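Side-chain contact in japanin (Rhipicephalus appendiculatus, PDB 4BOE), which binds cholesterol in the pocket of its lipocalin barrel and modulates the host immune response, blocking the differentiation of dendritic cells from monocytes: residues A15-S19 / K20-R24. Sequence-based numbering, arbitrary orientation.
Sequences AGHSS and KLFER. With CLR (cholesterol), chain C.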
loop_
_atom_site.group_PDB
_atom_site.type_symbol
_atom_site.label_atom_id
_atom_site.label_comp_id
_atom_site.label_asym_id
_atom_site.label_seq_id
_atom_site.Cartn_x
_atom_site.Cartn_y
_atom_site.Cartn_z
ATOM N N ALA A 15 2.977 -5.787 -0.227
ATOM C CA ALA A 15 3.386 -7.197 -0.143
ATOM C C ALA A 15 2.543 -8.095 -1.042
ATOM O O ALA A 15 2.942 -9.209 -1.332
ATOM C CB ALA A 15 3.274 -7.665 1.295
ATOM N N GLY A 16 1.379 -7.637 -1.471
ATOM C CA GLY A 16 0.515 -8.459 -2.301
ATOM C C GLY A 16 -0.594 -7.619 -2.876
ATOM O O GLY A 16 -0.948 -6.616 -2.283
ATOM N N HIS A 17 -1.129 -8.022 -4.036
ATOM C CA HIS A 17 -2.248 -7.343 -4.672
ATOM C C HIS A 17 -2.978 -8.266 -5.632
ATOM O O HIS A 17 -2.453 -9.307 -5.992
ATOM C CB HIS A 17 -1.815 -6.063 -5.391
ATOM C CG HIS A 17 -0.805 -6.299 -6.474
ATOM N ND1 HIS A 17 -1.184 -6.650 -7.758
ATOM C CD2 HIS A 17 0.544 -6.240 -6.423
ATOM C CE1 HIS A 17 -0.059 -6.816 -8.427
ATOM N NE2 HIS A 17 1.001 -6.608 -7.650
ATOM N N SER A 18 -4.167 -7.865 -6.066
ATOM C CA SER A 18 -4.952 -8.599 -7.079
ATOM C C SER A 18 -4.284 -8.365 -8.442
ATOM O O SER A 18 -3.857 -7.240 -8.693
ATOM C CB SER A 18 -6.383 -8.059 -7.141
ATOM O OG SER A 18 -7.076 -8.292 -5.935
ATOM N N SER A 19 -4.127 -9.412 -9.277
ATOM C CA SER A 19 -3.453 -9.288 -10.607
ATOM C C SER A 19 -3.958 -8.154 -11.482
ATOM O O SER A 19 -3.170 -7.523 -12.163
ATOM C CB SER A 19 -3.545 -10.593 -11.401
ATOM O OG SER A 19 -4.907 -10.839 -11.698
ATOM N N LYS A 20 -5.253 -7.887 -11.472
ATOM C CA LYS A 20 -5.857 -6.818 -12.285
ATOM C C LYS A 20 -5.215 -5.428 -12.049
ATOM O O LYS A 20 -5.237 -4.586 -12.952
ATOM C CB LYS A 20 -7.372 -6.756 -11.993
ATOM C CG LYS A 20 -8.129 -5.610 -12.653
ATOM C CD LYS A 20 -9.642 -5.758 -12.502
ATOM C CE LYS A 20 -10.398 -4.703 -13.278
ATOM N NZ LYS A 20 -11.564 -4.182 -12.516
ATOM N N LEU A 21 -4.718 -5.170 -10.825
ATOM C CA LEU A 21 -4.083 -3.895 -10.491
ATOM C C LEU A 21 -2.671 -3.722 -11.079
ATOM O O LEU A 21 -2.208 -2.579 -11.202
ATOM C CB LEU A 21 -3.970 -3.776 -8.977
ATOM C CG LEU A 21 -5.287 -3.681 -8.218
ATOM C CD1 LEU A 21 -5.049 -3.784 -6.767
ATOM C CD2 LEU A 21 -5.998 -2.425 -8.533
ATOM N N PHE A 22 -2.004 -4.847 -11.402
ATOM C CA PHE A 22 -0.635 -4.949 -11.873
ATOM C C PHE A 22 -0.201 -3.898 -12.903
ATOM O O PHE A 22 -0.836 -3.769 -13.934
ATOM C CB PHE A 22 -0.360 -6.343 -12.451
ATOM C CG PHE A 22 1.087 -6.559 -12.857
ATOM C CD1 PHE A 22 2.056 -6.841 -11.911
ATOM C CD2 PHE A 22 1.466 -6.529 -14.196
ATOM C CE1 PHE A 22 3.391 -7.055 -12.288
ATOM C CE2 PHE A 22 2.803 -6.738 -14.568
ATOM C CZ PHE A 22 3.745 -7.030 -13.613
ATOM N N GLU A 23 0.886 -3.166 -12.598
ATOM C CA GLU A 23 1.515 -2.170 -13.478
ATOM C C GLU A 23 2.883 -2.715 -13.847
ATOM O O GLU A 23 3.733 -2.924 -12.973
ATOM C CB GLU A 23 1.696 -0.814 -12.780
ATOM C CG GLU A 23 0.392 -0.099 -12.489
ATOM C CD GLU A 23 -0.352 0.467 -13.687
ATOM O OE1 GLU A 23 0.206 0.449 -14.810
ATOM O OE2 GLU A 23 -1.498 0.937 -13.495
ATOM N N ARG A 24 3.096 -2.944 -15.143
ATOM C CA ARG A 24 4.359 -3.480 -15.670
ATOM C C ARG A 24 5.467 -2.450 -15.412
ATOM O O ARG A 24 5.221 -1.262 -15.521
ATOM C CB ARG A 24 4.233 -3.783 -17.193
ATOM C CG ARG A 24 5.141 -4.904 -17.678
ATOM C CD ARG A 24 4.458 -5.762 -18.741
ATOM N NE ARG A 24 5.288 -6.896 -19.161
ATOM C CZ ARG A 24 4.900 -7.855 -20.002
ATOM N NH1 ARG A 24 3.679 -7.835 -20.532
ATOM N NH2 ARG A 24 5.731 -8.844 -20.322
HETATM C C1 CLR C . 1.343 -0.358 -7.771
HETATM C C2 CLR C . 1.868 -1.254 -8.891
HETATM C C3 CLR C . 1.508 -2.705 -8.654
HETATM C C4 CLR C . 0.008 -2.859 -8.499
HETATM C C5 CLR C . -0.579 -1.917 -7.470
HETATM C C6 CLR C . -1.397 -2.378 -6.532
HETATM C C7 CLR C . -2.036 -1.550 -5.462
HETATM C C8 CLR C . -1.981 -0.058 -5.769
HETATM C C9 CLR C . -0.568 0.315 -6.275
HETATM C C10 CLR C . -0.181 -0.443 -7.585
HETATM C C11 CLR C . -0.379 1.840 -6.380
HETATM C C12 CLR C . -0.789 2.597 -5.117
HETATM C C13 CLR C . -2.229 2.282 -4.674
HETATM C C14 CLR C . -2.313 0.750 -4.517
HETATM C C15 CLR C . -3.660 0.535 -3.815
HETATM C C16 CLR C . -3.711 1.691 -2.816
HETATM C C17 CLR C . -2.604 2.692 -3.230
HETATM C C18 CLR C . -3.241 2.838 -5.696
HETATM C C19 CLR C . -0.875 0.150 -8.832
HETATM C C20 CLR C . -2.986 4.154 -2.928
HETATM C C21 CLR C . -1.885 5.153 -3.312
HETATM C C22 CLR C . -3.386 4.326 -1.452
HETATM C C23 CLR C . -2.438 3.704 -0.397
HETATM C C24 CLR C . -2.913 3.951 1.003
HETATM C C25 CLR C . -2.258 3.249 2.173
HETATM C C26 CLR C . -1.158 2.238 1.971
HETATM C C27 CLR C . -2.093 4.062 3.432
HETATM O O1 CLR C . 1.921 -3.474 -9.792
#
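Leu21 N and Phe22 N donate in turn to Ser18 O (3.1 Å) and Ser19 O (3.0 Å), two i-to-i+3 bonds that wind the chain into a short 3-10 turn as it leaves strand 12-18. Ser18 O takes a second, straighter bond from the His17 ring: ND1 lies 2.9 Å from it, at an N-H...O angle of 171°, with the oxygen nearly in the ring plane. The two donors come from opposite faces of the carbonyl plane, which lets both N-H groups use Ser18 O at once, and the ND1 bond fixes the rotation of the imidazole. A chi1 of 60° tucks CG in between the two backbone arms of its own residue and sets the ring between the turn and the sterol. Cholesterol C4 rests over the centre of one ring face, 3.8 Å from its plane, while His17 CE1 meets the edge of the Phe22 ring, 4.1 Å from CD1. Cutting His17 back to an alanine is likely to take away the flat surface against cholesterol C4 and the second donor to Ser18 O. Leu21 adds to the sterol contact, its CD1 3.9 Å from cholesterol C6. Beyond the turn, Glu23 uses its backbone N to grip the sterol hydroxyl O1 at 3.0 Å, almost linearly. Turn and loop, joining strands 12-18 and 26-37, thus meet the hydroxyl end of the sterol in this lipocalin's cholesterol pocket.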